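Local atomic coordinates of PBP5 (Haemophilus influenzae, PDB entry 3A3J), a protein that trims peptidoglycan precursors in cell wall metabolism, acting as a D-alanyl-D-alanine carboxypeptidase that removes the C-terminal D-alanine. Residues A[96-101]-A[175-180]; A[302-307]-A[334-339]; A[3-8]-A[22-27]; A[141-146]-A[206-211]. All blocks are in the same frame, centred on the assembly; numbering follows the deposited sequence.

Overall arrangement
Contacts 1, 3 and 4 belong to the D-alanyl-D-alanine carboxypeptidase part of the chain, whereas contact 2 lies in the C-terminal domain, about 50 Å from contact 1 between centres. Contacts 1, 2 and 4 are partly buried; contact 3 lies on the surface. Contacts 1 and 4 come within about 6 Å at their nearest atoms: contact 1 includes Ser-99, a likely active-site residue, and contact 4 lies near the probable catalytic serine. Yet one sets valines on phenylalanine, and the other rests on a carboxylate-hydroxyl bond and a water. Contact 2 is a CH-pi contact; contact 3 has neither hydrogen bond nor ring stacking. Contacts 3 and 4 reach the same antiparallel sheet, at outermost strand 25-26 and the 197-206/210-218 hairpin.

Contact 1. Residues A[96-101]-A[175-180]; sequences IVVSGN and KDFTFN
Asp-176 opens strand 176-179, and its main chain is what meets helix 88-98: CG1 of Val-97 lies 3.8 Å from the carbonyl carbon C of Asp-176. The CA atoms of these two residues, 6.6 Å apart, mark the closest backbone approach. The Asp-176 side chain starts out away from the helix, and its carboxylate has a long, weak ion pair with Lys-183. Phe-177 does the reverse and rests against two valines: CB of Phe-177 lies 4.0 Å from Val-97 CG1 and 4.3 Å from Val-98 CG1. Because CG stands anti to the backbone N (chi1 170°), the ring swings past the valines instead of lying on them, and CG2 of Val-98 sits at the ring edge, near its plane. No hydrogen bond joins the segments; the 156 Å² buried comes mostly from valine and phenylalanine side chains set against each other and against the strand backbone. Ser-99 is the first residue to depart from helical phi/psi, with a positive phi (55°). Ser-99, Gly-100 and Asn-101 form the SxN motif of penicillin-binding proteins, and Ser-99 is very probably an active-site residue. Strand 176-179 pairs with strand 182-185 in a two-stranded antiparallel sheet that flanks the end of helix 88-98. The Phe-177 side chain also touches Asp-90 and Arg-93 of that helix, while Ile-96 and Ser-99 contact helix 38-51.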
loop_
_atom_site.group_PDB
_atom_site.type_symbol
_atom_site.label_atom_id
_atom_site.label_comp_id
_atom_site.label_asym_id
_atom_site.label_seq_id
_atom_site.Cartn_x
_atom_site.Cartn_y
_atom_site.Cartn_z
ATOM N N ILE A 96 -7.230 13.676 1.323
ATOM C CA ILE A 96 -6.000 13.081 1.838
ATOM C C ILE A 96 -5.568 13.620 3.231
ATOM O O ILE A 96 -5.483 12.844 4.144
ATOM C CB ILE A 96 -4.871 13.283 0.889
ATOM C CG1 ILE A 96 -5.008 12.320 -0.320
ATOM C CG2 ILE A 96 -3.531 13.043 1.667
ATOM C CD1 ILE A 96 -4.060 12.753 -1.460
ATOM N N VAL A 97 -5.429 14.944 3.397
ATOM C CA VAL A 97 -4.994 15.546 4.714
ATOM C C VAL A 97 -6.063 15.555 5.791
ATOM O O VAL A 97 -5.777 15.167 6.935
ATOM C CB VAL A 97 -4.386 16.922 4.473
ATOM C CG1 VAL A 97 -3.741 17.509 5.769
ATOM C CG2 VAL A 97 -3.346 16.775 3.340
ATOM N N VAL A 98 -7.316 15.908 5.467
ATOM C CA VAL A 98 -8.305 16.024 6.540
ATOM C C VAL A 98 -9.517 15.159 6.386
ATOM O O VAL A 98 -10.515 15.420 7.018
ATOM C CB VAL A 98 -8.786 17.537 6.758
ATOM C CG1 VAL A 98 -7.569 18.418 7.095
ATOM C CG2 VAL A 98 -9.423 18.059 5.510
ATOM N N SER A 99 -9.451 14.155 5.507
ATOM C CA SER A 99 -10.550 13.206 5.360
ATOM C C SER A 99 -11.882 13.910 5.052
ATOM O O SER A 99 -12.907 13.624 5.685
ATOM C CB SER A 99 -10.697 12.485 6.665
ATOM O OG SER A 99 -9.639 11.580 6.738
ATOM N N GLY A 100 -11.843 14.902 4.164
ATOM C CA GLY A 100 -13.101 15.702 3.941
ATOM C C GLY A 100 -14.199 14.872 3.285
ATOM O O GLY A 100 -14.024 14.438 2.173
ATOM N N ASN A 101 -15.301 14.631 3.978
ATOM C CA ASN A 101 -16.415 13.794 3.399
ATOM C C ASN A 101 -17.118 14.430 2.183
ATOM O O ASN A 101 -17.498 13.744 1.182
ATOM C CB ASN A 101 -17.405 13.366 4.473
ATOM C CG ASN A 101 -16.835 12.271 5.321
ATOM O OD1 ASN A 101 -15.928 11.566 4.883
ATOM N ND2 ASN A 101 -17.318 12.128 6.534
ATOM N N LYS A 175 1.009 18.304 7.140
ATOM C CA LYS A 175 0.588 18.311 8.571
ATOM C C LYS A 175 -0.753 19.025 8.852
ATOM O O LYS A 175 -1.425 18.742 9.855
ATOM C CB LYS A 175 1.720 18.918 9.441
ATOM C CG LYS A 175 2.957 17.913 9.646
ATOM C CD LYS A 175 3.741 18.241 10.937
ATOM C CE LYS A 175 5.249 18.210 10.811
ATOM N NZ LYS A 175 5.705 17.026 10.147
ATOM N N ASP A 176 -1.144 19.908 7.943
ATOM C CA ASP A 176 -2.446 20.632 8.031
ATOM C C ASP A 176 -2.904 21.089 6.658
ATOM O O ASP A 176 -2.156 20.974 5.694
ATOM C CB ASP A 176 -2.372 21.827 9.010
ATOM C CG ASP A 176 -1.249 22.777 8.674
ATOM O OD1 ASP A 176 -1.213 23.298 7.565
ATOM O OD2 ASP A 176 -0.338 22.976 9.515
ATOM N N PHE A 177 -4.115 21.641 6.564
ATOM C CA PHE A 177 -4.571 22.129 5.239
ATOM C C PHE A 177 -5.545 23.237 5.538
ATOM O O PHE A 177 -6.462 23.080 6.343
ATOM C CB PHE A 177 -5.310 20.988 4.475
ATOM C CG PHE A 177 -6.053 21.421 3.191
ATOM C CD1 PHE A 177 -5.411 22.122 2.194
ATOM C CD2 PHE A 177 -7.356 21.009 2.953
ATOM C CE1 PHE A 177 -6.081 22.462 1.032
ATOM C CE2 PHE A 177 -8.019 21.327 1.733
ATOM C CZ PHE A 177 -7.367 22.003 0.786
ATOM N N THR A 178 -5.397 24.324 4.833
ATOM C CA THR A 178 -6.301 25.415 5.059
ATOM C C THR A 178 -7.256 25.585 3.849
ATOM O O THR A 178 -6.822 25.651 2.751
ATOM C CB THR A 178 -5.442 26.688 5.329
ATOM O OG1 THR A 178 -4.708 26.475 6.539
ATOM C CG2 THR A 178 -6.300 27.969 5.457
ATOM N N PHE A 179 -8.546 25.730 4.071
ATOM C CA PHE A 179 -9.425 25.972 2.937
ATOM C C PHE A 179 -10.646 26.697 3.431
ATOM O O PHE A 179 -11.152 26.433 4.543
ATOM C CB PHE A 179 -9.861 24.622 2.263
ATOM C CG PHE A 179 -10.816 24.805 1.113
ATOM C CD1 PHE A 179 -10.354 25.134 -0.134
ATOM C CD2 PHE A 179 -12.214 24.755 1.324
ATOM C CE1 PHE A 179 -11.264 25.393 -1.215
ATOM C CE2 PHE A 179 -13.118 24.977 0.235
ATOM C CZ PHE A 179 -12.615 25.303 -1.024
ATOM N N ASN A 180 -11.206 27.549 2.578
ATOM C CA ASN A 180 -12.365 28.309 3.019
ATOM C C ASN A 180 -12.097 28.895 4.403
ATOM O O ASN A 180 -12.928 28.809 5.300
ATOM C CB ASN A 180 -13.584 27.417 3.075
ATOM C CG ASN A 180 -14.900 28.238 3.035
ATOM O OD1 ASN A 180 -14.858 29.412 2.702
ATOM N ND2 ASN A 180 -16.020 27.644 3.426
#

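Contact 2. Residues A[302-307]-A[334-339]; sequences YELADK and ANLQVM
Tyr-302 and Leu-336 mark the closest backbone approach, with their CA atoms 8.2 Å apart, and no hydrogen bond joins the two segments. Strands 299-304 and 329-338 are next-but-one neighbours, both antiparallel to strand 318-326, which lies between them. Side chains alone span the gap. Leu-336 points toward the other strand, and its chi1 of -172° turns CG away from the backbone N, which carries the CD2 methyl across to the tyrosine. CD2 of Leu-336 lies over one face of the Tyr-302 ring, 4.0 Å from the ring centroid and 12° off the normal; these values make it a well-centred CH-pi contact with the flat of the ring. The nearest ring atom is Tyr-302 CG, 3.9 Å from Leu-336 CD2. The two side chains cross at about a right angle. Leu-304 brings its CD1 to 4.1 Å from the same Leu-336 CD2, which is thus touched by both residues. Tyr-302 and Leu-336 also share Ile-265 of strand 264-271, and Leu-304 reaches Gln-268 of that strand. The contact thus joins next-but-one strands of the mixed sheet, with strand 264-271 alongside, as a partly buried apolar cluster in the beta-rich C-terminal domain of PBP5.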
loop_
_atom_site.group_PDB
_atom_site.type_symbol
_atom_site.label_atom_id
_atom_site.label_comp_id
_atom_site.label_asym_id
_atom_site.label_seq_id
_atom_site.Cartn_x
_atom_site.Cartn_y
_atom_site.Cartn_z
ATOM N N TYR A 302 19.681 -22.834 -6.916
ATOM C CA TYR A 302 18.708 -22.991 -7.988
ATOM C C TYR A 302 17.926 -24.281 -7.880
ATOM O O TYR A 302 18.322 -25.203 -7.176
ATOM C CB TYR A 302 19.360 -22.871 -9.374
ATOM C CG TYR A 302 20.107 -21.580 -9.572
ATOM C CD1 TYR A 302 19.876 -20.509 -8.741
ATOM C CD2 TYR A 302 21.026 -21.431 -10.599
ATOM C CE1 TYR A 302 20.538 -19.322 -8.889
ATOM C CE2 TYR A 302 21.709 -20.227 -10.765
ATOM C CZ TYR A 302 21.449 -19.175 -9.892
ATOM O OH TYR A 302 22.095 -17.963 -10.013
ATOM N N GLU A 303 16.790 -24.322 -8.551
ATOM C CA GLU A 303 15.997 -25.525 -8.645
ATOM C C GLU A 303 15.454 -25.388 -10.016
ATOM O O GLU A 303 14.318 -24.928 -10.182
ATOM C CB GLU A 303 14.808 -25.529 -7.676
ATOM C CG GLU A 303 15.155 -25.124 -6.266
ATOM C CD GLU A 303 15.785 -26.240 -5.485
ATOM O OE1 GLU A 303 15.389 -27.387 -5.755
ATOM O OE2 GLU A 303 16.654 -25.975 -4.616
ATOM N N LEU A 304 16.268 -25.708 -11.011
ATOM C CA LEU A 304 15.751 -25.635 -12.331
ATOM C C LEU A 304 14.548 -26.520 -12.232
ATOM O O LEU A 304 14.498 -27.366 -11.369
ATOM C CB LEU A 304 16.775 -26.121 -13.329
ATOM C CG LEU A 304 17.945 -25.141 -13.325
ATOM C CD1 LEU A 304 17.400 -23.739 -13.090
ATOM C CD2 LEU A 304 18.994 -25.518 -12.262
ATOM N N ALA A 305 13.530 -26.271 -13.038
ATOM C CA ALA A 305 12.395 -27.162 -13.053
ATOM C C ALA A 305 12.820 -28.491 -13.715
ATOM O O ALA A 305 12.460 -29.557 -13.240
ATOM C CB ALA A 305 11.225 -26.525 -13.763
ATOM N N ASP A 306 13.593 -28.445 -14.789
ATOM C CA ASP A 306 14.094 -29.673 -15.353
ATOM C C ASP A 306 15.591 -29.792 -15.149
ATOM O O ASP A 306 16.270 -28.817 -14.836
ATOM C CB ASP A 306 13.683 -29.844 -16.826
ATOM C CG ASP A 306 12.169 -30.059 -16.976
ATOM O OD1 ASP A 306 11.405 -29.199 -16.486
ATOM O OD2 ASP A 306 11.716 -31.093 -17.540
ATOM N N LYS A 307 16.112 -30.998 -15.318
ATOM C CA LYS A 307 17.511 -31.239 -15.041
ATOM C C LYS A 307 18.416 -30.397 -15.908
ATOM O O LYS A 307 19.349 -29.793 -15.414
ATOM C CB LYS A 307 17.827 -32.719 -15.208
ATOM C CG LYS A 307 16.912 -33.589 -14.355
ATOM C CD LYS A 307 17.305 -35.075 -14.447
ATOM C CE LYS A 307 16.986 -35.813 -13.121
ATOM N NZ LYS A 307 15.663 -35.383 -12.564
ATOM N N ALA A 334 12.129 -17.081 -5.484
ATOM C CA ALA A 334 11.794 -16.146 -6.541
ATOM C C ALA A 334 12.107 -16.798 -7.877
ATOM O O ALA A 334 13.090 -17.517 -7.994
ATOM C CB ALA A 334 12.621 -14.922 -6.404
ATOM N N ASN A 335 11.312 -16.507 -8.892
ATOM C CA ASN A 335 11.493 -17.118 -10.179
ATOM C C ASN A 335 12.819 -16.799 -10.816
ATOM O O ASN A 335 13.398 -15.777 -10.562
ATOM C CB ASN A 335 10.350 -16.746 -11.126
ATOM C CG ASN A 335 9.055 -17.311 -10.672
ATOM O OD1 ASN A 335 9.011 -18.265 -9.874
ATOM N ND2 ASN A 335 7.983 -16.752 -11.166
ATOM N N LEU A 336 13.280 -17.715 -11.653
ATOM C CA LEU A 336 14.498 -17.521 -12.430
ATOM C C LEU A 336 14.092 -17.643 -13.873
ATOM O O LEU A 336 13.387 -18.577 -14.241
ATOM C CB LEU A 336 15.461 -18.630 -12.085
ATOM C CG LEU A 336 16.879 -18.582 -12.601
ATOM C CD1 LEU A 336 17.606 -17.313 -12.186
ATOM C CD2 LEU A 336 17.576 -19.821 -12.014
ATOM N N GLN A 337 14.542 -16.724 -14.701
ATOM C CA GLN A 337 14.107 -16.724 -16.075
ATOM C C GLN A 337 15.253 -16.765 -17.049
ATOM O O GLN A 337 16.395 -16.397 -16.748
ATOM C CB GLN A 337 13.229 -15.489 -16.403
ATOM C CG GLN A 337 12.045 -15.231 -15.485
ATOM C CD GLN A 337 11.602 -13.754 -15.588
ATOM O OE1 GLN A 337 12.108 -12.899 -14.855
ATOM N NE2 GLN A 337 10.731 -13.447 -16.562
ATOM N N VAL A 338 14.920 -17.212 -18.249
ATOM C CA VAL A 338 15.836 -17.178 -19.360
ATOM C C VAL A 338 15.881 -15.696 -19.837
ATOM O O VAL A 338 14.846 -15.031 -19.921
ATOM C CB VAL A 338 15.273 -18.156 -20.466
ATOM C CG1 VAL A 338 15.997 -17.989 -21.818
ATOM C CG2 VAL A 338 15.271 -19.643 -19.936
ATOM N N MET A 339 17.061 -15.186 -20.140
ATOM C CA MET A 339 17.254 -13.753 -20.384
ATOM C C MET A 339 17.354 -13.424 -21.869
ATOM O O MET A 339 17.081 -12.293 -22.273
ATOM C CB MET A 339 18.543 -13.262 -19.732
ATOM C CG MET A 339 18.627 -13.556 -18.279
ATOM S SD MET A 339 17.309 -12.757 -17.290
ATOM C CE MET A 339 15.970 -13.898 -17.418
#

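Contact 3. Residues A[3-8]-A[22-27]; sequences TPPQIT and ILTALN
Where the chain turns a corner between strands 22-23 and 25-26, Thr-24 packs against Pro-4 and Pro-5 of the N-terminal segment that leads into strand 11-16. This is a surface junction at the border of the five-stranded antiparallel sheet, in which strand 25-26 is outermost and pairs with 11-16. Pro-4 and Thr-24 are the nearest pair, at 6.6 Å between CA atoms. CB of Pro-4 comes to 3.6 Å from OG1 of Thr-24, a carbon-to-oxygen van der Waals contact. With chi1 at -174° the hydroxyl of Thr-24 points opposite its own main-chain nitrogen, which sets the methyl between N and the carbonyl carbon. The methyl only approaches Pro-5, whose CD is 4.5 Å from Thr-24 CG2. Pro-5 and Thr-24 both also touch Trp-248 of helix 235-252, and Leu-245 of the same helix adds to the surroundings of Thr-24. Thr-3 and Thr-8 of the 3-8 segment do bond to that helix: Thr-3 O accepts a hydrogen bond from Trp-248 NE1, and Thr-8 N donates one to Glu-241 OE1. The prolines offer no N-H, and no hydrogen bond crosses between the segments, so the contact, 93 Å² in all, is van der Waals in nature.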
loop_
_atom_site.group_PDB
_atom_site.type_symbol
_atom_site.label_atom_id
_atom_site.label_comp_id
_atom_site.label_asym_id
_atom_site.label_seq_id
_atom_site.Cartn_x
_atom_site.Cartn_y
_atom_site.Cartn_z
ATOM N N THR A 3 10.552 -12.529 19.535
ATOM C CA THR A 3 9.302 -12.161 20.202
ATOM C C THR A 3 8.627 -10.969 19.524
ATOM O O THR A 3 9.207 -9.889 19.417
ATOM C CB THR A 3 9.507 -11.811 21.693
ATOM O OG1 THR A 3 10.326 -12.810 22.314
ATOM C CG2 THR A 3 8.145 -11.689 22.445
ATOM N N PRO A 4 7.403 -11.179 19.035
ATOM C CA PRO A 4 6.529 -10.092 18.571
ATOM C C PRO A 4 6.097 -9.182 19.741
ATOM O O PRO A 4 5.931 -9.669 20.864
ATOM C CB PRO A 4 5.305 -10.850 18.018
ATOM C CG PRO A 4 5.366 -12.239 18.653
ATOM C CD PRO A 4 6.834 -12.515 18.790
ATOM N N PRO A 5 5.898 -7.870 19.497
ATOM C CA PRO A 5 5.492 -7.086 20.646
ATOM C C PRO A 5 4.060 -7.397 21.001
ATOM O O PRO A 5 3.336 -8.040 20.242
ATOM C CB PRO A 5 5.630 -5.619 20.177
ATOM C CG PRO A 5 5.986 -5.674 18.710
ATOM C CD PRO A 5 5.738 -7.109 18.253
ATOM N N GLN A 6 3.676 -6.970 22.186
ATOM C CA GLN A 6 2.320 -7.101 22.628
ATOM C C GLN A 6 1.572 -5.817 22.247
ATOM O O GLN A 6 1.957 -4.736 22.662
ATOM C CB GLN A 6 2.311 -7.328 24.127
ATOM C CG GLN A 6 0.983 -7.045 24.738
ATOM C CD GLN A 6 0.023 -8.185 24.532
ATOM O OE1 GLN A 6 -1.177 -7.973 24.278
ATOM N NE2 GLN A 6 0.535 -9.420 24.649
ATOM N N ILE A 7 0.497 -5.954 21.468
ATOM C CA ILE A 7 -0.132 -4.836 20.743
ATOM C C ILE A 7 -1.553 -4.776 21.195
ATOM O O ILE A 7 -2.224 -5.800 21.221
ATOM C CB ILE A 7 -0.092 -5.130 19.267
ATOM C CG1 ILE A 7 1.374 -5.215 18.843
ATOM C CG2 ILE A 7 -0.824 -4.048 18.428
ATOM C CD1 ILE A 7 2.101 -3.862 18.957
ATOM N N THR A 8 -2.006 -3.597 21.593
ATOM C CA THR A 8 -3.388 -3.409 21.999
ATOM C C THR A 8 -4.214 -3.060 20.768
ATOM O O THR A 8 -4.274 -1.879 20.378
ATOM C CB THR A 8 -3.431 -2.230 22.963
ATOM O OG1 THR A 8 -3.094 -2.698 24.252
ATOM C CG2 THR A 8 -4.774 -1.603 23.057
ATOM N N ILE A 22 5.019 -10.287 5.640
ATOM C CA ILE A 22 4.371 -9.903 6.892
ATOM C C ILE A 22 5.262 -10.238 8.086
ATOM O O ILE A 22 5.460 -11.397 8.397
ATOM C CB ILE A 22 3.071 -10.638 7.017
ATOM C CG1 ILE A 22 2.302 -10.495 5.705
ATOM C CG2 ILE A 22 2.270 -10.103 8.176
ATOM C CD1 ILE A 22 2.021 -9.057 5.353
ATOM N N LEU A 23 5.817 -9.229 8.746
ATOM C CA LEU A 23 6.714 -9.447 9.858
ATOM C C LEU A 23 6.004 -9.909 11.121
ATOM O O LEU A 23 6.559 -10.690 11.885
ATOM C CB LEU A 23 7.478 -8.188 10.152
ATOM C CG LEU A 23 8.563 -7.849 9.142
ATOM C CD1 LEU A 23 7.955 -7.727 7.822
ATOM C CD2 LEU A 23 9.299 -6.558 9.476
ATOM N N THR A 24 4.790 -9.417 11.370
ATOM C CA THR A 24 3.975 -9.893 12.513
ATOM C C THR A 24 2.486 -9.575 12.196
ATOM O O THR A 24 2.264 -8.815 11.306
ATOM C CB THR A 24 4.473 -9.314 13.897
ATOM O OG1 THR A 24 3.734 -9.936 14.926
ATOM C CG2 THR A 24 4.278 -7.782 14.073
ATOM N N ALA A 25 1.494 -10.227 12.829
ATOM C CA ALA A 25 0.089 -9.993 12.504
ATOM C C ALA A 25 -0.832 -10.578 13.582
ATOM O O ALA A 25 -0.461 -11.516 14.275
ATOM C CB ALA A 25 -0.269 -10.577 11.109
ATOM N N LEU A 26 -2.022 -10.007 13.726
ATOM C CA LEU A 26 -3.106 -10.573 14.526
ATOM C C LEU A 26 -4.401 -10.392 13.708
ATOM O O LEU A 26 -4.722 -9.268 13.336
ATOM C CB LEU A 26 -3.207 -9.846 15.870
ATOM C CG LEU A 26 -4.437 -10.235 16.685
ATOM C CD1 LEU A 26 -4.354 -11.749 17.002
ATOM C CD2 LEU A 26 -4.619 -9.419 17.934
ATOM N N ASN A 27 -5.094 -11.489 13.380
ATOM C CA ASN A 27 -6.299 -11.518 12.537
ATOM C C ASN A 27 -6.187 -10.617 11.324
ATOM O O ASN A 27 -7.019 -9.766 11.124
ATOM C CB ASN A 27 -7.513 -11.055 13.329
ATOM C CG ASN A 27 -7.681 -11.811 14.592
ATOM O OD1 ASN A 27 -7.612 -13.024 14.588
ATOM N ND2 ASN A 27 -7.909 -11.104 15.702
#

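Contact 4. Residues A[141-146]-A[206-211]; sequences GLDDPN and TSQAGY
Asp-143 and Thr-206 are the closest pair, 7.2 Å between CA atoms, where the irregular loop 141-146 passes the turn that follows strand 197-206. Thr-206 OG1 donates a short hydrogen bond of 2.5 Å to Asp-143 OD2, arriving on the syn side of the carboxylate and 27° out of its plane. The two side chains cross at about a right angle. Thr-206 OG1 also accepts from Gln-208 N at 2.9 Å, an ST turn with an N-H...O angle of 163°; the two bonds together help fix the rotation of the threonine hydroxyl, whose proton goes to the aspartate. The turn belongs to the hairpin joining strands 197-206 and 210-218, and Ala-209 and Gly-210 both face Thr-206 as a classic beta bulge, their N-H groups sharing the oxygen Thr-206 O. Strand 197-206 also carries Lys-202, probably a substrate-binding residue, and the Asp-143 side chain is about 9 Å from that of Ser-36, the likely acylated serine. A water donates to Asp-143 OD2 at 2.7 Å and accepts from Gln-208 NE2 at 3.1 Å, giving that carboxylate oxygen a second donor. One residue further along the loop, Asp-144 OD1 accepts from Asn-146 N at 2.8 Å in an Asx turn.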
loop_
_atom_site.group_PDB
_atom_site.type_symbol
_atom_site.label_atom_id
_atom_site.label_comp_id
_atom_site.label_asym_id
_atom_site.label_seq_id
_atom_site.Cartn_x
_atom_site.Cartn_y
_atom_site.Cartn_z
ATOM N N GLY A 141 -16.528 6.077 3.630
ATOM C CA GLY A 141 -16.309 5.093 4.685
ATOM C C GLY A 141 -17.332 5.089 5.816
ATOM O O GLY A 141 -17.140 4.433 6.840
ATOM N N LEU A 142 -18.448 5.807 5.634
ATOM C CA LEU A 142 -19.494 5.842 6.615
ATOM C C LEU A 142 -19.917 4.409 6.814
ATOM O O LEU A 142 -20.095 3.677 5.861
ATOM C CB LEU A 142 -20.657 6.670 6.068
ATOM C CG LEU A 142 -22.026 6.430 6.726
ATOM C CD1 LEU A 142 -21.819 6.811 8.237
ATOM C CD2 LEU A 142 -23.370 7.159 6.006
ATOM N N ASP A 143 -20.146 4.018 8.051
ATOM C CA ASP A 143 -20.248 2.616 8.357
ATOM C C ASP A 143 -21.426 1.987 7.655
ATOM O O ASP A 143 -22.477 2.585 7.533
ATOM C CB ASP A 143 -20.388 2.406 9.863
ATOM C CG ASP A 143 -19.030 2.549 10.617
ATOM O OD1 ASP A 143 -17.957 2.601 9.980
ATOM O OD2 ASP A 143 -19.035 2.595 11.863
ATOM N N ASP A 144 -21.300 0.732 7.318
ATOM C CA ASP A 144 -22.337 0.028 6.567
ATOM C C ASP A 144 -21.963 -1.469 6.664
ATOM O O ASP A 144 -20.834 -1.836 6.367
ATOM C CB ASP A 144 -22.327 0.540 5.105
ATOM C CG ASP A 144 -23.181 -0.312 4.134
ATOM O OD1 ASP A 144 -23.600 -1.425 4.495
ATOM O OD2 ASP A 144 -23.374 0.124 2.964
ATOM N N PRO A 145 -22.892 -2.350 7.090
ATOM C CA PRO A 145 -22.279 -3.699 7.246
ATOM C C PRO A 145 -21.810 -4.381 5.942
ATOM O O PRO A 145 -21.151 -5.412 5.998
ATOM C CB PRO A 145 -23.365 -4.505 7.972
ATOM C CG PRO A 145 -24.681 -3.819 7.566
ATOM C CD PRO A 145 -24.351 -2.337 7.347
ATOM N N ASN A 146 -22.108 -3.808 4.787
ATOM C CA ASN A 146 -21.681 -4.376 3.519
ATOM C C ASN A 146 -20.352 -3.785 3.075
ATOM O O ASN A 146 -19.819 -4.077 1.968
ATOM C CB ASN A 146 -22.715 -4.072 2.448
ATOM C CG ASN A 146 -24.039 -4.753 2.711
ATOM O OD1 ASN A 146 -24.091 -5.828 3.323
ATOM N ND2 ASN A 146 -25.132 -4.118 2.269
ATOM N N THR A 206 -14.372 3.896 14.115
ATOM C CA THR A 206 -15.742 3.469 13.941
ATOM C C THR A 206 -16.242 3.008 15.289
ATOM O O THR A 206 -15.499 2.346 16.016
ATOM C CB THR A 206 -15.821 2.248 12.974
ATOM O OG1 THR A 206 -17.094 1.616 13.125
ATOM C CG2 THR A 206 -14.734 1.218 13.333
ATOM N N SER A 207 -17.473 3.348 15.655
ATOM C CA SER A 207 -18.074 2.780 16.856
ATOM C C SER A 207 -18.191 1.277 16.839
ATOM O O SER A 207 -18.507 0.709 17.901
ATOM C CB SER A 207 -19.499 3.289 17.044
ATOM O OG SER A 207 -19.476 4.699 17.151
ATOM N N GLN A 208 -18.018 0.594 15.688
ATOM C CA GLN A 208 -18.089 -0.917 15.732
ATOM C C GLN A 208 -16.859 -1.520 16.403
ATOM O O GLN A 208 -16.900 -2.676 16.813
ATOM C CB GLN A 208 -18.182 -1.576 14.364
ATOM C CG GLN A 208 -19.368 -1.163 13.545
ATOM C CD GLN A 208 -20.625 -1.611 14.171
ATOM O OE1 GLN A 208 -20.653 -2.640 14.836
ATOM N NE2 GLN A 208 -21.682 -0.852 13.991
ATOM N N ALA A 209 -15.743 -0.784 16.487
ATOM C CA ALA A 209 -14.524 -1.496 16.933
ATOM C C ALA A 209 -13.511 -0.671 17.704
ATOM O O ALA A 209 -12.691 -1.258 18.406
ATOM C CB ALA A 209 -13.832 -2.162 15.739
ATOM N N GLY A 210 -13.510 0.646 17.490
ATOM C CA GLY A 210 -12.442 1.529 17.926
ATOM C C GLY A 210 -11.819 2.374 16.825
ATOM O O GLY A 210 -12.507 2.739 15.808
ATOM N N TYR A 211 -10.519 2.664 17.026
ATOM C CA TYR A 211 -9.697 3.557 16.221
ATOM C C TYR A 211 -8.694 2.799 15.326
ATOM O O TYR A 211 -8.184 1.740 15.701
ATOM C CB TYR A 211 -8.898 4.498 17.121
ATOM C CG TYR A 211 -9.801 5.504 17.852
ATOM C CD1 TYR A 211 -10.122 6.721 17.269
ATOM C CD2 TYR A 211 -10.358 5.193 19.088
ATOM C CE1 TYR A 211 -11.015 7.625 17.922
ATOM C CE2 TYR A 211 -11.250 6.109 19.770
ATOM C CZ TYR A 211 -11.567 7.285 19.180
ATOM O OH TYR A 211 -12.432 8.148 19.842
HETATM O O HOH W 1 -21.316 2.186 13.307
#